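PDB 7EHU: chitin oligosaccharide binding protein NagB2 from Paenibacillus sp. FPU-7, which binds the chitin oligosaccharides N,N'-diacetylchitobiose and N,N',N''-triacetylchitotriose, probably as the extracellular solute receptor of a sugar-uptake transporter. Local coordinates for residues A[45-48]-A[49-52]; A[276-279]-A[280-284]; A[361-364]-A[365-369]. All coordinates share one frame; numbering follows the deposited sequence.

Followed from the N terminus, the three contacts come in series, neither nesting nor crossing, and each is local, joining neighbouring residues without closing a long loop. Contact 1 is two turns of helix 44-60, the crossover between parallel strands 30-36 and 64-70. Contact 2 is the turn that carries the chain from strand 271-275 into helix 279-283. Their centres lie about 16 Å apart, and both touch the same terminal sugar of the bound trisaccharide. Contact 3 bends the loop between helices 342-352 and 369-379. Side chains of contacts 1 and 3 rest on the first of these helices, and those of contact 2 on the second.

Contact 1 (A[45-48]-A[49-52]); sequences NTLA and LLEK. With NAG (2-acetamido-2-deoxy-beta-D-glucopyranose), chain B.
The carboxylate of Glu51 presents one flat face to the side chain of Leu47, one helical turn earlier, whose CG sits above that face, 3.6 Å from OE2. Leu47 CD1 lies over the same face, 3.7 Å from OE2, and the two side chains cross obliquely. The extended Glu51 chain first runs past the Leu47 carbonyl, with CG 3.4 Å from Leu47 O. That oxygen also accepts the nearly straight bond from Glu51 N, at 2.9 Å and with an N-H...O angle of 165°. Three more i to i+4 backbone bonds, from Leu49, Leu50 and Lys52 back to Asn45, Thr46 and Ala48, complete the helical pattern. Around the helix, Leu50 touches Leu34 and Leu68 of the neighbouring strands, Leu49 packs on helix 342-352, and Lys52 forms a salt bridge with Glu347.

Thr46 serves the ligand. Its OG1 lies beside the backbone N and opposite the carbonyl carbon (chi1 -52°), a rotation that brings it within 2.8 Å of O1 of NAG (chain B) in a hydrogen bond. CG2 of Thr46 follows the sugar ring, 3.8 Å from O5. This is the helix of a beta-alpha-beta crossover, strand 30-36, helix 44-60 and strand 64-70, whose first turn borders the glycan pocket of a bacterial solute-binding fold through Thr46.

Contact 2 (A[276-279]-A[280-284]); sequences SWAT and SAILD. With NAG (2-acetamido-2-deoxy-beta-D-glucopyranose), chain B; NAG (2-acetamido-2-deoxy-beta-D-glucopyranose), chain C; NAG (2-acetamido-2-deoxy-beta-D-glucopyranose), chain D.
Trp277, on a 3-10 turn, and Ser280 and Ala281, at the start of the helix 279-283 that follows it, line the glycan pocket, offering the bound trisaccharide an aromatic platform in the manner of many sugar-binding proteins.

Among the van der Waals contacts, the indole meets all three sugars. The middle sugar, NAG (chain C), lies over one face of the Trp277 ring, its C4 3.8 Å above the plane and over the centre, consistent with CH-pi packing. NAG (chain D) reaches the far end of the indole obliquely. With chi1 at 63° CG sits between the backbone N and the carbonyl carbon of Trp277, which swings the indole toward the sugars and brings CD1 to 3.3 Å from O3 of NAG (chain B). Replaced by an alanine, the residue would probably deprive the middle sugar of its flat support and leave Tyr257, which bonds the indole NE1, without that partner. The acetamide methyl C8 of NAG (chain B) touches Ala281 CB at 3.7 Å, with Ser280 OG close by. Elsewhere on the helix, Thr279 and Leu283 lie side by side, CG2 of the threonine 3.6 Å from CD1 of the leucine, both against helix 369-379.

The polar contacts begin with the backbone. Leu283 N donates to Thr279 O at 2.9 Å, whereas Ala281 N and Ile282 N make weak bonds to Ala278 O. Thr279 OG1 has a hydrogen bond to Tyr152 OH. A water accepts from Ser280 N and donates weakly to Trp277 O. That same carbonyl oxygen accepts the amide N-H of the terminal sugar in an almost linear bond, NAG (chain B) N2 lying 3.1 Å from Trp277 O with an N-H...O angle of 170°.

Contact 3 (A[361-364]-A[365-369]); sequences VPTP and AEAAP
An open reverse turn from Pro364 to Ala367 bends the surface loop that leads from helix 342-352 to helix 369-379. The CA atoms of Pro364 and Ala367 come within 5.0 Å of each other, yet no hydrogen bond closes the turn. Ala367 N lies 3.5 Å from Pro364 O, but its N-H is poorly directed for bonding. What meets across the bend is mostly carbon against carbon, or carbon against a carbonyl oxygen. The methyl CB of Ala367 points back at the preceding segment and sits 3.7 Å from Pro364 O. The same methyl reaches the branch methyl of Thr363, CG2 to CB 4.1 Å. CG2 is placed there by a chi1 of -60°, which sets it opposite the backbone N of Thr363 and leaves OG1 beside that N. On the proline, CB approaches Glu366 O at 4.1 Å.

Ahead of the bend, Val361 packs against Leu342, Gln345 and Leu349 of helix 342-352, and Pro364 also touches Leu349. At the far end of the loop Ala368 holds the N-cap position, with Pro369 opening helix 369-379. Without a hydrogen bond or salt bridge between the two segments, the bend appears to rest on these few van der Waals contacts, on the restricted backbone of Pro364 and on the helices that flank it.

Contact 1 (A[45-48]-A[49-52])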
ATOM      1  N   ASN A  45       6.542 -16.549  -1.113  1.00 13.45           N
ATOM      2  CA  ASN A  45       6.031 -17.150   0.114  1.00 13.94           C
ATOM      3  C   ASN A  45       4.550 -16.832   0.295  1.00 12.63           C
ATOM      4  O   ASN A  45       3.770 -17.677   0.762  1.00 12.39           O
ATOM      5  CB  ASN A  45       6.828 -16.663   1.325  1.00 15.84           C
ATOM      6  CG  ASN A  45       8.221 -17.264   1.398  1.00 20.50           C
ATOM      7  OD1 ASN A  45       8.505 -18.306   0.817  1.00 21.33           O
ATOM      8  ND2 ASN A  45       9.094 -16.596   2.128  1.00 22.46           N
ATOM      9  N   THR A  46       4.147 -15.615  -0.077  1.00 11.83           N
ATOM     10  CA  THR A  46       2.739 -15.235  -0.005  1.00 11.06           C
ATOM     11  C   THR A  46       1.905 -16.099  -0.930  1.00 10.49           C
ATOM     12  O   THR A  46       0.815 -16.552  -0.554  1.00 10.93           O
ATOM     13  CB  THR A  46       2.595 -13.759  -0.374  1.00 11.21           C
ATOM     14  OG1 THR A  46       3.501 -12.997   0.428  1.00 12.50           O
ATOM     15  CG2 THR A  46       1.182 -13.251  -0.109  1.00 12.06           C
ATOM     16  N   LEU A  47       2.405 -16.337  -2.140  1.00 10.75           N
ATOM     17  CA  LEU A  47       1.715 -17.221  -3.072  1.00 10.76           C
ATOM     18  C   LEU A  47       1.630 -18.645  -2.534  1.00 10.75           C
ATOM     19  O   LEU A  47       0.580 -19.288  -2.632  1.00 10.86           O
ATOM     20  CB  LEU A  47       2.387 -17.162  -4.449  1.00 11.75           C
ATOM     21  CG  LEU A  47       1.825 -18.088  -5.534  1.00 13.38           C
ATOM     22  CD1 LEU A  47       0.316 -17.894  -5.684  1.00 13.45           C
ATOM     23  CD2 LEU A  47       2.546 -17.863  -6.849  1.00 14.81           C
ATOM     24  N   ALA A  48       2.713 -19.158  -1.958  1.00 11.15           N
ATOM     25  CA  ALA A  48       2.683 -20.530  -1.460  1.00 12.05           C
ATOM     26  C   ALA A  48       1.670 -20.674  -0.330  1.00 11.64           C
ATOM     27  O   ALA A  48       0.976 -21.690  -0.227  1.00 12.09           O
ATOM     28  CB  ALA A  48       4.083 -20.943  -0.998  1.00 13.47           C
ATOM     29  N   LEU A  49       1.547 -19.652   0.514  1.00 11.56           N
ATOM     30  CA  LEU A  49       0.557 -19.709   1.590  1.00 11.87           C
ATOM     31  C   LEU A  49      -0.857 -19.707   1.024  1.00 11.06           C
ATOM     32  O   LEU A  49      -1.724 -20.471   1.477  1.00 11.46           O
ATOM     33  CB  LEU A  49       0.766 -18.518   2.517  1.00 13.28           C
ATOM     34  CG  LEU A  49      -0.052 -18.458   3.795  1.00 14.85           C
ATOM     35  CD1 LEU A  49       0.163 -19.703   4.636  1.00 17.00           C
ATOM     36  CD2 LEU A  49       0.302 -17.225   4.586  1.00 14.92           C
ATOM     37  N   LEU A  50      -1.100 -18.871   0.013  1.00 10.72           N
ATOM     38  CA  LEU A  50      -2.393 -18.856  -0.657  1.00 10.61           C
ATOM     39  C   LEU A  50      -2.708 -20.220  -1.264  1.00 10.38           C
ATOM     40  O   LEU A  50      -3.834 -20.714  -1.148  1.00 10.91           O
ATOM     41  CB  LEU A  50      -2.397 -17.764  -1.728  1.00 10.69           C
ATOM     42  CG  LEU A  50      -3.691 -17.608  -2.533  1.00 11.94           C
ATOM     43  CD1 LEU A  50      -4.859 -17.151  -1.647  1.00 12.36           C
ATOM     44  CD2 LEU A  50      -3.462 -16.619  -3.674  1.00 12.04           C
ATOM     45  N   GLU A  51      -1.729 -20.821  -1.949  1.00 10.96           N
ATOM     46  CA  GLU A  51      -1.911 -22.134  -2.558  1.00 11.42           C
ATOM     47  C   GLU A  51      -2.222 -23.188  -1.502  1.00 11.49           C
ATOM     48  O   GLU A  51      -3.054 -24.072  -1.734  1.00 12.49           O
ATOM     49  CB  GLU A  51      -0.669 -22.523  -3.366  1.00 13.52           C
ATOM     50  CG  GLU A  51      -0.519 -21.733  -4.668  1.00 15.93           C
ATOM     51  CD  GLU A  51       0.836 -21.909  -5.343  1.00 19.85           C
ATOM     52  OE1 GLU A  51       1.753 -22.490  -4.724  1.00 22.53           O
ATOM     53  OE2 GLU A  51       0.986 -21.434  -6.485  1.00 21.59           O
ATOM     54  N   LYS A  52      -1.558 -23.112  -0.342  1.00 12.52           N
ATOM     55  CA  LYS A  52      -1.841 -24.048   0.741  1.00 13.86           C
ATOM     56  C   LYS A  52      -3.290 -23.928   1.197  1.00 12.24           C
ATOM     57  O   LYS A  52      -3.980 -24.941   1.374  1.00 13.42           O
ATOM     58  CB  LYS A  52      -0.887 -23.792   1.908  1.00 15.35           C
ATOM     59  CG  LYS A  52      -1.063 -24.768   3.048  1.00 18.61           C
ATOM     60  CD  LYS A  52       0.077 -24.739   4.048  1.00 22.36           C
ATOM     61  CE  LYS A  52      -0.057 -23.637   5.070  1.00 25.36           C
ATOM     62  NZ  LYS A  52       0.838 -23.901   6.256  1.00 26.78           N
TER
HETATM   63  C1  NAG B   1       4.142  -9.547  -0.348  1.00 13.95           C
HETATM   64  C2  NAG B   1       4.620  -8.430  -1.292  1.00 11.35           C
HETATM   65  C3  NAG B   1       3.733  -7.197  -1.170  1.00 10.20           C
HETATM   66  C4  NAG B   1       2.250  -7.551  -1.139  1.00  9.60           C
HETATM   67  C5  NAG B   1       1.980  -8.735  -0.223  1.00 10.39           C
HETATM   68  C6  NAG B   1       0.551  -9.213  -0.270  1.00 11.21           C
HETATM   69  C7  NAG B   1       7.054  -8.274  -1.741  1.00 12.57           C
HETATM   70  C8  NAG B   1       8.379  -7.825  -1.177  1.00 13.90           C
HETATM   71  N2  NAG B   1       5.990  -8.072  -0.957  1.00 12.02           N
HETATM   72  O1  NAG B   1       4.871 -10.706  -0.555  1.00 18.68           O
HETATM   73  O3  NAG B   1       4.050  -6.316  -2.246  1.00 10.66           O
HETATM   74  O4  NAG B   1       1.547  -6.472  -0.524  1.00  9.08           O
HETATM   75  O5  NAG B   1       2.810  -9.836  -0.598  1.00 12.53           O
HETATM   76  O6  NAG B   1       0.092  -9.369  -1.601  1.00 11.61           O
HETATM   77  O7  NAG B   1       6.950  -8.768  -2.865  1.00 13.19           O

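Contact 2 (A[276-279]-A[280-284])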
ATOM      1  N   SER A 276       4.956  -1.308   4.600  1.00  8.54           N
ATOM      2  CA  SER A 276       5.510  -2.333   5.481  1.00  9.01           C
ATOM      3  C   SER A 276       5.481  -3.705   4.850  1.00  9.26           C
ATOM      4  O   SER A 276       6.173  -4.607   5.336  1.00 11.05           O
ATOM      5  CB  SER A 276       4.865  -2.281   6.856  1.00 10.38           C
ATOM      6  OG  SER A 276       3.459  -2.235   6.767  1.00 10.46           O
ATOM      7  N   TRP A 277       4.751  -3.865   3.748  1.00  9.23           N
ATOM      8  CA  TRP A 277       4.765  -5.107   2.968  1.00 10.01           C
ATOM      9  C   TRP A 277       6.090  -5.334   2.249  1.00  9.78           C
ATOM     10  O   TRP A 277       6.290  -6.416   1.691  1.00 11.27           O
ATOM     11  CB  TRP A 277       3.595  -5.077   1.945  1.00 10.06           C
ATOM     12  CG  TRP A 277       3.776  -3.940   0.966  1.00  9.28           C
ATOM     13  CD1 TRP A 277       4.673  -3.876  -0.069  1.00  9.43           C
ATOM     14  CD2 TRP A 277       3.102  -2.672   0.971  1.00  8.60           C
ATOM     15  NE1 TRP A 277       4.615  -2.659  -0.694  1.00  9.12           N
ATOM     16  CE2 TRP A 277       3.654  -1.899  -0.071  1.00  8.44           C
ATOM     17  CE3 TRP A 277       2.086  -2.121   1.757  1.00  9.52           C
ATOM     18  CZ2 TRP A 277       3.233  -0.602  -0.330  1.00  9.26           C
ATOM     19  CZ3 TRP A 277       1.664  -0.837   1.493  1.00  9.81           C
ATOM     20  CH2 TRP A 277       2.228  -0.093   0.452  1.00  9.85           C
ATOM     21  N   ALA A 278       7.005  -4.361   2.300  1.00 10.33           N
ATOM     22  CA  ALA A 278       8.327  -4.505   1.694  1.00 10.23           C
ATOM     23  C   ALA A 278       9.332  -5.166   2.627  1.00  9.83           C
ATOM     24  O   ALA A 278      10.437  -5.495   2.190  1.00 11.21           O
ATOM     25  CB  ALA A 278       8.874  -3.120   1.310  1.00 12.23           C
ATOM     26  N   THR A 279       8.990  -5.350   3.911  1.00 10.16           N
ATOM     27  CA  THR A 279       9.983  -5.794   4.890  1.00  9.86           C
ATOM     28  C   THR A 279      10.669  -7.086   4.477  1.00  9.88           C
ATOM     29  O   THR A 279      11.887  -7.226   4.646  1.00 10.25           O
ATOM     30  CB  THR A 279       9.339  -5.938   6.268  1.00 10.69           C
ATOM     31  OG1 THR A 279       8.970  -4.643   6.719  1.00 10.94           O
ATOM     32  CG2 THR A 279      10.292  -6.572   7.284  1.00 11.56           C
ATOM     33  N   SER A 280       9.903  -8.061   3.975  1.00 10.60           N
ATOM     34  CA  SER A 280      10.514  -9.351   3.664  1.00 11.03           C
ATOM     35  C   SER A 280      11.634  -9.198   2.639  1.00 10.07           C
ATOM     36  O   SER A 280      12.649  -9.897   2.710  1.00 11.02           O
ATOM     37  CB  SER A 280       9.487 -10.353   3.138  1.00 12.89           C
ATOM     38  OG  SER A 280       8.833  -9.841   1.991  1.00 14.27           O
ATOM     39  N   ALA A 281      11.464  -8.309   1.650  1.00  9.87           N
ATOM     40  CA  ALA A 281      12.510  -8.129   0.653  1.00 10.09           C
ATOM     41  C   ALA A 281      13.748  -7.509   1.275  1.00 10.46           C
ATOM     42  O   ALA A 281      14.872  -7.828   0.881  1.00 11.89           O
ATOM     43  CB  ALA A 281      11.994  -7.267  -0.495  1.00 11.32           C
ATOM     44  N   ILE A 282      13.552  -6.617   2.252  1.00 10.72           N
ATOM     45  CA  ILE A 282      14.645  -5.921   2.929  1.00  9.96           C
ATOM     46  C   ILE A 282      15.375  -6.823   3.909  1.00  9.77           C
ATOM     47  O   ILE A 282      16.543  -6.568   4.216  1.00 10.75           O
ATOM     48  CB  ILE A 282      14.067  -4.627   3.531  1.00 10.48           C
ATOM     49  CG1 ILE A 282      13.691  -3.685   2.378  1.00 12.56           C
ATOM     50  CG2 ILE A 282      15.035  -3.970   4.477  1.00 11.87           C
ATOM     51  CD1 ILE A 282      12.778  -2.576   2.743  1.00 13.86           C
ATOM     52  N   LEU A 283      14.735  -7.892   4.370  1.00 10.09           N
ATOM     53  CA  LEU A 283      15.371  -8.839   5.281  1.00 10.65           C
ATOM     54  C   LEU A 283      15.856 -10.103   4.587  1.00 11.86           C
ATOM     55  O   LEU A 283      16.466 -10.942   5.241  1.00 13.61           O
ATOM     56  CB  LEU A 283      14.409  -9.181   6.424  1.00 11.20           C
ATOM     57  CG  LEU A 283      14.016  -8.004   7.315  1.00 10.75           C
ATOM     58  CD1 LEU A 283      13.119  -8.486   8.428  1.00 11.35           C
ATOM     59  CD2 LEU A 283      15.230  -7.282   7.884  1.00 11.54           C
ATOM     60  N   ASP A 284      15.613 -10.248   3.292  1.00 12.25           N
ATOM     61  CA  ASP A 284      15.899 -11.492   2.593  1.00 12.50           C
ATOM     62  C   ASP A 284      17.374 -11.852   2.701  1.00 11.41           C
ATOM     63  O   ASP A 284      18.235 -11.115   2.222  1.00 12.30           O
ATOM     64  CB  ASP A 284      15.541 -11.284   1.124  1.00 14.91           C
ATOM     65  CG  ASP A 284      15.647 -12.548   0.316  1.00 17.36           C
ATOM     66  OD1 ASP A 284      14.608 -13.234   0.199  1.00 19.34           O
ATOM     67  OD2 ASP A 284      16.755 -12.879  -0.169  1.00 19.90           O
TER
HETATM   68  C1  NAG B   1       4.142  -9.547  -0.348  1.00 13.95           C
HETATM   69  C2  NAG B   1       4.620  -8.430  -1.292  1.00 11.35           C
HETATM   70  C3  NAG B   1       3.733  -7.197  -1.170  1.00 10.20           C
HETATM   71  C4  NAG B   1       2.250  -7.551  -1.139  1.00  9.60           C
HETATM   72  C5  NAG B   1       1.980  -8.735  -0.223  1.00 10.39           C
HETATM   73  C6  NAG B   1       0.551  -9.213  -0.270  1.00 11.21           C
HETATM   74  C7  NAG B   1       7.054  -8.274  -1.741  1.00 12.57           C
HETATM   75  C8  NAG B   1       8.379  -7.825  -1.177  1.00 13.90           C
HETATM   76  N2  NAG B   1       5.990  -8.072  -0.957  1.00 12.02           N
HETATM   77  O1  NAG B   1       4.871 -10.706  -0.555  1.00 18.68           O
HETATM   78  O3  NAG B   1       4.050  -6.316  -2.246  1.00 10.66           O
HETATM   79  O4  NAG B   1       1.547  -6.472  -0.524  1.00  9.08           O
HETATM   80  O5  NAG B   1       2.810  -9.836  -0.598  1.00 12.53           O
HETATM   81  O6  NAG B   1       0.092  -9.369  -1.601  1.00 11.61           O
HETATM   82  O7  NAG B   1       6.950  -8.768  -2.865  1.00 13.19           O
HETATM   83  C1  NAG C   2       0.823  -5.578  -1.356  1.00  8.60           C
HETATM   84  C2  NAG C   2      -0.065  -4.787  -0.412  1.00  8.41           C
HETATM   85  C3  NAG C   2      -0.728  -3.619  -1.136  1.00  8.39           C
HETATM   86  C4  NAG C   2       0.279  -2.813  -1.945  1.00  8.39           C
HETATM   87  C5  NAG C   2       1.072  -3.767  -2.829  1.00  8.13           C
HETATM   88  C6  NAG C   2       2.155  -3.106  -3.645  1.00  9.49           C
HETATM   89  C7  NAG C   2      -1.056  -6.173   1.391  1.00  9.29           C
HETATM   90  C8  NAG C   2      -2.201  -7.064   1.750  1.00 10.70           C
HETATM   91  N2  NAG C   2      -1.089  -5.653   0.156  1.00  8.36           N
HETATM   92  O3  NAG C   2      -1.367  -2.818  -0.154  1.00  8.14           O
HETATM   93  O4  NAG C   2      -0.416  -1.911  -2.802  1.00  7.63           O
HETATM   94  O5  NAG C   2       1.721  -4.732  -1.992  1.00  8.31           O
HETATM   95  O6  NAG C   2       2.782  -4.046  -4.511  1.00 10.15           O
HETATM   96  O7  NAG C   2      -0.159  -5.922   2.191  1.00 10.05           O
HETATM   97  C1  NAG D   3      -0.322  -0.543  -2.520  1.00  8.40           C
HETATM   98  C2  NAG D   3      -0.987   0.203  -3.650  1.00  7.93           C
HETATM   99  C3  NAG D   3      -1.094   1.692  -3.324  1.00  7.72           C
HETATM  100  C4  NAG D   3      -1.785   1.890  -1.980  1.00  7.25           C
HETATM  101  C5  NAG D   3      -1.083   1.075  -0.898  1.00  7.50           C
HETATM  102  C6  NAG D   3      -1.776   1.137   0.447  1.00  7.98           C
HETATM  103  C7  NAG D   3      -0.846  -0.655  -5.941  1.00 10.11           C
HETATM  104  C8  NAG D   3      -0.007  -0.749  -7.186  1.00 10.75           C
HETATM  105  N2  NAG D   3      -0.300   0.003  -4.915  1.00  7.92           N
HETATM  106  O3  NAG D   3      -1.819   2.324  -4.372  1.00  8.76           O
HETATM  107  O4  NAG D   3      -1.761   3.255  -1.570  1.00  8.29           O
HETATM  108  O5  NAG D   3      -1.026  -0.302  -1.304  1.00  7.91           O
HETATM  109  O6  NAG D   3      -3.105   0.644   0.381  1.00  8.62           O
HETATM  110  O7  NAG D   3      -1.975  -1.141  -5.872  1.00 12.22           O
HETATM  111  O   HOH W   1       6.929  -8.119   4.144  1.00 20.29           O

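Contact 3 (A[361-364]-A[365-369])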
ATOM      1  N   VAL A 361      -2.841 -12.272  17.163  1.00 11.23           N
ATOM      2  CA  VAL A 361      -1.670 -13.048  16.756  1.00 11.91           C
ATOM      3  C   VAL A 361      -0.583 -12.843  17.809  1.00 13.57           C
ATOM      4  O   VAL A 361      -0.204 -11.700  18.064  1.00 13.88           O
ATOM      5  CB  VAL A 361      -1.184 -12.615  15.365  1.00 12.09           C
ATOM      6  CG1 VAL A 361       0.113 -13.314  15.023  1.00 13.39           C
ATOM      7  CG2 VAL A 361      -2.257 -12.847  14.315  1.00 12.49           C
ATOM      8  N   PRO A 362      -0.045 -13.886  18.443  1.00 14.42           N
ATOM      9  CA  PRO A 362       1.002 -13.665  19.449  1.00 16.59           C
ATOM     10  C   PRO A 362       2.275 -13.104  18.831  1.00 16.67           C
ATOM     11  O   PRO A 362       2.567 -13.299  17.648  1.00 15.98           O
ATOM     12  CB  PRO A 362       1.238 -15.066  20.035  1.00 17.95           C
ATOM     13  CG  PRO A 362       0.057 -15.866  19.652  1.00 17.92           C
ATOM     14  CD  PRO A 362      -0.397 -15.313  18.340  1.00 15.46           C
ATOM     15  N   THR A 363       3.048 -12.397  19.646  1.00 18.61           N
ATOM     16  CA  THR A 363       4.342 -11.905  19.182  1.00 20.54           C
ATOM     17  C   THR A 363       5.199 -13.109  18.785  1.00 19.80           C
ATOM     18  O   THR A 363       5.269 -14.088  19.538  1.00 21.73           O
ATOM     19  CB  THR A 363       5.015 -11.089  20.292  1.00 25.22           C
ATOM     20  OG1 THR A 363       4.171  -9.985  20.642  1.00 28.56           O
ATOM     21  CG2 THR A 363       6.360 -10.537  19.846  1.00 26.32           C
ATOM     22  N   PRO A 364       5.827 -13.101  17.610  1.00 19.05           N
ATOM     23  CA  PRO A 364       6.674 -14.241  17.236  1.00 20.59           C
ATOM     24  C   PRO A 364       7.786 -14.469  18.255  1.00 22.92           C
ATOM     25  O   PRO A 364       8.312 -13.527  18.849  1.00 22.04           O
ATOM     26  CB  PRO A 364       7.234 -13.830  15.866  1.00 20.93           C
ATOM     27  CG  PRO A 364       6.242 -12.852  15.323  1.00 20.46           C
ATOM     28  CD  PRO A 364       5.726 -12.104  16.525  1.00 20.18           C
ATOM     29  N   ALA A 365       8.146 -15.745  18.448  1.00 26.21           N
ATOM     30  CA  ALA A 365       9.206 -16.092  19.390  1.00 28.36           C
ATOM     31  C   ALA A 365      10.540 -15.474  18.984  1.00 30.18           C
ATOM     32  O   ALA A 365      11.310 -15.012  19.845  1.00 30.19           O
ATOM     33  CB  ALA A 365       9.334 -17.615  19.488  1.00 28.78           C
ATOM     34  N   GLU A 366      10.851 -15.501  17.683  1.00 32.89           N
ATOM     35  CA  GLU A 366      11.972 -14.744  17.110  1.00 37.86           C
ATOM     36  C   GLU A 366      11.408 -13.533  16.354  1.00 36.05           C
ATOM     37  O   GLU A 366      11.229 -13.537  15.136  1.00 37.54           O
ATOM     38  CB  GLU A 366      12.839 -15.631  16.198  1.00 44.95           C
ATOM     39  CG  GLU A 366      12.054 -16.208  15.018  1.00 51.56           C
ATOM     40  CD  GLU A 366      12.864 -16.989  13.988  1.00 56.72           C
ATOM     41  OE1 GLU A 366      14.094 -17.148  14.135  1.00 58.33           O
ATOM     42  OE2 GLU A 366      12.249 -17.358  12.959  1.00 58.52           O
ATOM     43  N   ALA A 367      11.147 -12.465  17.095  1.00 32.24           N
ATOM     44  CA  ALA A 367      10.585 -11.258  16.504  1.00 31.04           C
ATOM     45  C   ALA A 367      11.670 -10.417  15.827  1.00 27.84           C
ATOM     46  O   ALA A 367      12.808 -10.306  16.290  1.00 26.61           O
ATOM     47  CB  ALA A 367       9.815 -10.449  17.553  1.00 32.50           C
ATOM     48  N   ALA A 368      11.338  -9.862  14.764  1.00 24.61           N
ATOM     49  CA  ALA A 368      12.393  -9.282  13.954  1.00 20.49           C
ATOM     50  C   ALA A 368      12.645  -7.820  14.360  1.00 16.58           C
ATOM     51  O   ALA A 368      11.686  -7.048  14.534  1.00 15.83           O
ATOM     52  CB  ALA A 368      11.971  -9.434  12.493  1.00 22.04           C
ATOM     53  N   PRO A 369      13.910  -7.422  14.575  1.00 15.81           N
ATOM     54  CA  PRO A 369      14.196  -6.033  14.960  1.00 15.30           C
ATOM     55  C   PRO A 369      13.583  -4.967  14.062  1.00 14.10           C
ATOM     56  O   PRO A 369      13.139  -3.913  14.542  1.00 14.59           O
ATOM     57  CB  PRO A 369      15.732  -5.968  14.896  1.00 16.56           C
ATOM     58  CG  PRO A 369      16.206  -7.340  15.095  1.00 18.32           C
ATOM     59  CD  PRO A 369      15.110  -8.281  14.668  1.00 16.11           C
TER